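Local coordinates for glycosyl hydrolases family 2, sugar binding domain protein (Bacteroides uniformis str. 3978 T3 ii, PDB 6D1P) that is a gut-bacterial beta-glucuronidase of glycoside hydrolase family 2, probably hydrolysing O-linked beta-glucuronides, at residues Ala484-Arg492 with Phe537-Trp548. Residues are numbered along the deposited sequence; the frame is centred on the assembly and turned at random.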
loop_
_atom_site.group_PDB
_atom_site.type_symbol
_atom_site.label_atom_id
_atom_site.label_comp_id
_atom_site.label_asym_id
_atom_site.label_seq_id
_atom_site.Cartn_x
_atom_site.Cartn_y
_atom_site.Cartn_z
ATOM N N ALA A 484 24.116 -29.378 -10.070
ATOM C CA ALA A 484 24.066 -30.821 -9.887
ATOM C C ALA A 484 23.247 -31.174 -8.665
ATOM O O ALA A 484 23.495 -30.665 -7.575
ATOM C CB ALA A 484 25.488 -31.374 -9.734
ATOM N N GLY A 485 22.273 -32.051 -8.844
ATOM C CA GLY A 485 21.426 -32.441 -7.742
ATOM C C GLY A 485 20.328 -31.461 -7.380
ATOM O O GLY A 485 19.460 -31.807 -6.562
ATOM N N TRP A 486 20.318 -30.251 -7.950
ATOM C CA TRP A 486 19.285 -29.279 -7.616
ATOM C C TRP A 486 18.384 -28.998 -8.812
ATOM O O TRP A 486 17.248 -29.460 -8.835
ATOM C CB TRP A 486 19.851 -27.975 -7.048
ATOM C CG TRP A 486 18.701 -27.223 -6.459
ATOM C CD1 TRP A 486 18.100 -26.077 -6.946
ATOM C CD2 TRP A 486 17.934 -27.622 -5.318
ATOM N NE1 TRP A 486 17.024 -25.725 -6.136
ATOM C CE2 TRP A 486 16.905 -26.659 -5.137
ATOM C CE3 TRP A 486 18.026 -28.691 -4.419
ATOM C CZ2 TRP A 486 15.990 -26.736 -4.089
ATOM C CZ3 TRP A 486 17.111 -28.760 -3.380
ATOM C CH2 TRP A 486 16.100 -27.790 -3.227
ATOM N N TYR A 487 18.844 -28.243 -9.804
ATOM C CA TYR A 487 18.014 -28.045 -10.984
ATOM C C TYR A 487 18.270 -29.074 -12.074
ATOM O O TYR A 487 17.444 -29.200 -12.988
ATOM C CB TYR A 487 18.217 -26.643 -11.556
ATOM C CG TYR A 487 17.781 -25.519 -10.650
ATOM C CD1 TYR A 487 16.458 -25.424 -10.212
ATOM C CD2 TYR A 487 18.687 -24.536 -10.248
ATOM C CE1 TYR A 487 16.052 -24.379 -9.393
ATOM C CE2 TYR A 487 18.290 -23.490 -9.426
ATOM C CZ TYR A 487 16.962 -23.414 -9.015
ATOM O OH TYR A 487 16.553 -22.393 -8.201
ATOM N N GLY A 488 19.385 -29.803 -12.004
ATOM C CA GLY A 488 19.648 -30.843 -12.973
ATOM C C GLY A 488 20.429 -32.031 -12.450
ATOM O O GLY A 488 21.399 -31.858 -11.712
ATOM N N ARG A 489 19.997 -33.238 -12.828
ATOM C CA ARG A 489 20.700 -34.488 -12.557
ATOM C C ARG A 489 20.970 -34.680 -11.063
ATOM O O ARG A 489 20.335 -34.034 -10.219
ATOM C CB ARG A 489 22.000 -34.539 -13.370
ATOM C CG ARG A 489 21.810 -34.071 -14.821
ATOM C CD ARG A 489 23.011 -34.387 -15.708
ATOM N NE ARG A 489 23.296 -35.814 -15.681
ATOM C CZ ARG A 489 24.486 -36.341 -15.949
ATOM N NH1 ARG A 489 25.505 -35.548 -16.269
ATOM N NH2 ARG A 489 24.658 -37.660 -15.882
ATOM N N ARG A 490 21.900 -35.565 -10.728
ATOM C CA ARG A 490 22.181 -35.912 -9.344
ATOM C C ARG A 490 23.396 -35.133 -8.856
ATOM O O ARG A 490 24.214 -34.658 -9.649
ATOM C CB ARG A 490 22.400 -37.425 -9.213
ATOM C CG ARG A 490 21.162 -38.263 -9.599
ATOM C CD ARG A 490 21.414 -39.780 -9.502
ATOM N NE ARG A 490 22.589 -40.191 -10.267
ATOM C CZ ARG A 490 23.650 -40.843 -9.774
ATOM N NH1 ARG A 490 23.695 -41.205 -8.496
ATOM N NH2 ARG A 490 24.678 -41.156 -10.576
ATOM N N PHE A 491 23.502 -34.965 -7.536
ATOM C CA PHE A 491 24.679 -34.240 -7.068
ATOM C C PHE A 491 25.948 -35.067 -7.259
ATOM O O PHE A 491 27.042 -34.500 -7.387
ATOM C CB PHE A 491 24.505 -33.742 -5.614
ATOM C CG PHE A 491 24.408 -34.821 -4.549
ATOM C CD1 PHE A 491 25.524 -35.570 -4.172
ATOM C CD2 PHE A 491 23.226 -35.011 -3.857
ATOM C CE1 PHE A 491 25.437 -36.541 -3.171
ATOM C CE2 PHE A 491 23.122 -35.963 -2.843
ATOM C CZ PHE A 491 24.231 -36.730 -2.498
ATOM N N ARG A 492 25.809 -36.389 -7.354
ATOM C CA ARG A 492 26.943 -37.237 -7.702
ATOM C C ARG A 492 27.436 -37.004 -9.133
ATOM O O ARG A 492 28.566 -37.395 -9.458
ATOM C CB ARG A 492 26.560 -38.702 -7.478
ATOM C CG ARG A 492 26.584 -39.098 -6.003
ATOM C CD ARG A 492 25.901 -40.426 -5.752
ATOM N NE ARG A 492 26.069 -40.877 -4.364
ATOM C CZ ARG A 492 25.177 -40.672 -3.391
ATOM N NH1 ARG A 492 24.048 -40.010 -3.630
ATOM N NH2 ARG A 492 25.404 -41.126 -2.170
ATOM N N PHE A 537 18.180 -40.101 -0.804
ATOM C CA PHE A 537 18.829 -38.829 -1.082
ATOM C C PHE A 537 19.567 -38.820 -2.404
ATOM O O PHE A 537 19.978 -37.752 -2.856
ATOM C CB PHE A 537 19.809 -38.476 0.040
ATOM C CG PHE A 537 19.140 -38.266 1.371
ATOM C CD1 PHE A 537 18.063 -37.389 1.490
ATOM C CD2 PHE A 537 19.562 -38.962 2.492
ATOM C CE1 PHE A 537 17.420 -37.195 2.711
ATOM C CE2 PHE A 537 18.937 -38.767 3.718
ATOM C CZ PHE A 537 17.855 -37.882 3.824
ATOM N N ASP A 538 19.744 -39.973 -3.028
ATOM C CA ASP A 538 20.374 -40.056 -4.340
ATOM C C ASP A 538 19.289 -39.864 -5.390
ATOM O O ASP A 538 18.677 -40.822 -5.869
ATOM C CB ASP A 538 21.079 -41.391 -4.498
ATOM C CG ASP A 538 21.898 -41.458 -5.748
ATOM O OD1 ASP A 538 22.225 -40.388 -6.310
ATOM O OD2 ASP A 538 22.207 -42.591 -6.169
ATOM N N ILE A 539 19.026 -38.607 -5.749
ATOM C CA ILE A 539 17.924 -38.287 -6.647
ATOM C C ILE A 539 18.356 -37.240 -7.665
ATOM O O ILE A 539 19.420 -36.621 -7.562
ATOM C CB ILE A 539 16.676 -37.801 -5.891
ATOM C CG1 ILE A 539 16.996 -36.524 -5.103
ATOM C CG2 ILE A 539 16.141 -38.898 -5.000
ATOM C CD1 ILE A 539 15.774 -35.860 -4.445
ATOM N N GLU A 540 17.506 -37.071 -8.670
ATOM C CA GLU A 540 17.675 -36.073 -9.711
ATOM C C GLU A 540 16.898 -34.818 -9.347
ATOM O O GLU A 540 15.756 -34.913 -8.893
ATOM C CB GLU A 540 17.147 -36.590 -11.047
ATOM C CG GLU A 540 17.962 -37.664 -11.675
ATOM C CD GLU A 540 18.070 -37.453 -13.165
ATOM O OE1 GLU A 540 17.066 -36.993 -13.778
ATOM O OE2 GLU A 540 19.167 -37.722 -13.709
ATOM N N ALA A 541 17.510 -33.651 -9.566
ATOM C CA ALA A 541 16.785 -32.384 -9.621
ATOM C C ALA A 541 15.880 -32.189 -8.400
ATOM O O ALA A 541 14.646 -32.135 -8.498
ATOM C CB ALA A 541 15.977 -32.293 -10.920
ATOM N N ALA A 542 16.523 -32.098 -7.232
ATOM C CA ALA A 542 15.776 -32.064 -5.979
ATOM C C ALA A 542 14.866 -30.840 -5.869
ATOM O O ALA A 542 13.903 -30.874 -5.090
ATOM C CB ALA A 542 16.736 -32.110 -4.790
ATOM N N ASP A 543 15.160 -29.764 -6.609
ATOM C CA ASP A 543 14.257 -28.615 -6.669
ATOM C C ASP A 543 12.812 -29.050 -6.882
ATOM O O ASP A 543 11.906 -28.626 -6.157
ATOM C CB ASP A 543 14.669 -27.661 -7.787
ATOM C CG ASP A 543 13.648 -26.548 -7.984
ATOM O OD1 ASP A 543 13.348 -25.876 -6.980
ATOM O OD2 ASP A 543 13.126 -26.360 -9.114
ATOM N N ARG A 544 12.584 -29.913 -7.872
ATOM C CA ARG A 544 11.249 -30.396 -8.202
ATOM C C ARG A 544 10.919 -31.725 -7.541
ATOM O O ARG A 544 9.739 -32.022 -7.340
ATOM C CB ARG A 544 11.102 -30.552 -9.730
ATOM C CG ARG A 544 11.364 -29.269 -10.543
ATOM C CD ARG A 544 11.315 -29.492 -12.074
ATOM N NE ARG A 544 12.416 -30.314 -12.588
ATOM C CZ ARG A 544 13.650 -29.863 -12.817
ATOM N NH1 ARG A 544 13.961 -28.598 -12.562
ATOM N NH2 ARG A 544 14.584 -30.675 -13.297
ATOM N N ASN A 545 11.934 -32.517 -7.183
ATOM C CA ASN A 545 11.730 -33.867 -6.696
ATOM C C ASN A 545 12.100 -34.092 -5.236
ATOM O O ASN A 545 11.697 -35.111 -4.683
ATOM C CB ASN A 545 12.526 -34.853 -7.558
ATOM C CG ASN A 545 12.049 -34.872 -8.986
ATOM O OD1 ASN A 545 10.854 -35.015 -9.248
ATOM N ND2 ASN A 545 12.976 -34.694 -9.921
ATOM N N GLY A 546 12.841 -33.186 -4.595
ATOM C CA GLY A 546 13.250 -33.378 -3.215
ATOM C C GLY A 546 12.216 -32.855 -2.217
ATOM O O GLY A 546 11.187 -32.290 -2.580
ATOM N N ASP A 547 12.518 -33.041 -0.929
ATOM C CA ASP A 547 11.665 -32.546 0.142
ATOM C C ASP A 547 12.183 -31.257 0.781
ATOM O O ASP A 547 11.615 -30.804 1.776
ATOM C CB ASP A 547 11.483 -33.628 1.211
ATOM C CG ASP A 547 12.785 -33.971 1.947
ATOM O OD1 ASP A 547 13.851 -33.393 1.613
ATOM O OD2 ASP A 547 12.727 -34.819 2.872
ATOM N N TRP A 548 13.252 -30.669 0.244
ATOM C CA TRP A 548 13.825 -29.417 0.736
ATOM C C TRP A 548 14.319 -29.520 2.188
ATOM O O TRP A 548 14.463 -28.500 2.879
ATOM C CB TRP A 548 12.829 -28.252 0.564
ATOM C CG TRP A 548 12.626 -27.835 -0.911
ATOM C CD1 TRP A 548 12.575 -28.662 -2.004
ATOM C CD2 TRP A 548 12.495 -26.500 -1.423
ATOM N NE1 TRP A 548 12.413 -27.927 -3.159
ATOM C CE2 TRP A 548 12.366 -26.599 -2.831
ATOM C CE3 TRP A 548 12.461 -25.233 -0.826
ATOM C CZ2 TRP A 548 12.199 -25.479 -3.646
ATOM C CZ3 TRP A 548 12.312 -24.122 -1.632
ATOM C CH2 TRP A 548 12.175 -24.250 -3.034
HETATM O O HOH W 1 14.442 -23.680 -6.003
HETATM O O HOH W 2 21.222 -36.089 -5.868
HETATM O O HOH W 3 23.454 -38.185 -5.876
#
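Gly485 and Trp486 offer their carbonyl oxygens to the opening turn of helix 542-545, so a loop supplies acceptors to N-H groups that no preceding helical turn can satisfy. Ala542 N donates a hydrogen bond to Gly485 O at 3.0 Å, and Asp543 N donates one to Trp486 O at 3.1 Å. A bend at chi3 brings the Arg544 guanidinium back to Tyr487 O, which lies in its plane and accepts a hydrogen bond from NH2.

The Trp486 indole lies against the same turn. Its chi1 of -167° turns the ring so that Asp543 CB sits over one face of the Trp486 five-membered ring, a CH-pi contact 3.7 Å from the centroid. Its CH2 meets one face of Trp548, the two ring planes inclined at 54°, while water 1 joins Trp486 NE1 to Asp543 OD1.

Farther along, Ala541 N hydrogen-bonds to Arg489 O, and Asp538 draws in two arginines. Arg490 NH1 takes the syn lone pair of Asp538 OD1 at 2.8 Å; Arg492 NH1 lies 3.3 Å from the same Asp538 OD1, completing a salt-bridge network that probably stabilises the carboxylate's negative charge.

Within the TIM-barrel domain, the contact joins the loop between strand 477-479 and helix 494-503 to the approach to helix 550-564, whose Tyr552 hydroxyl is also hydrogen-bonded to Gly485 O.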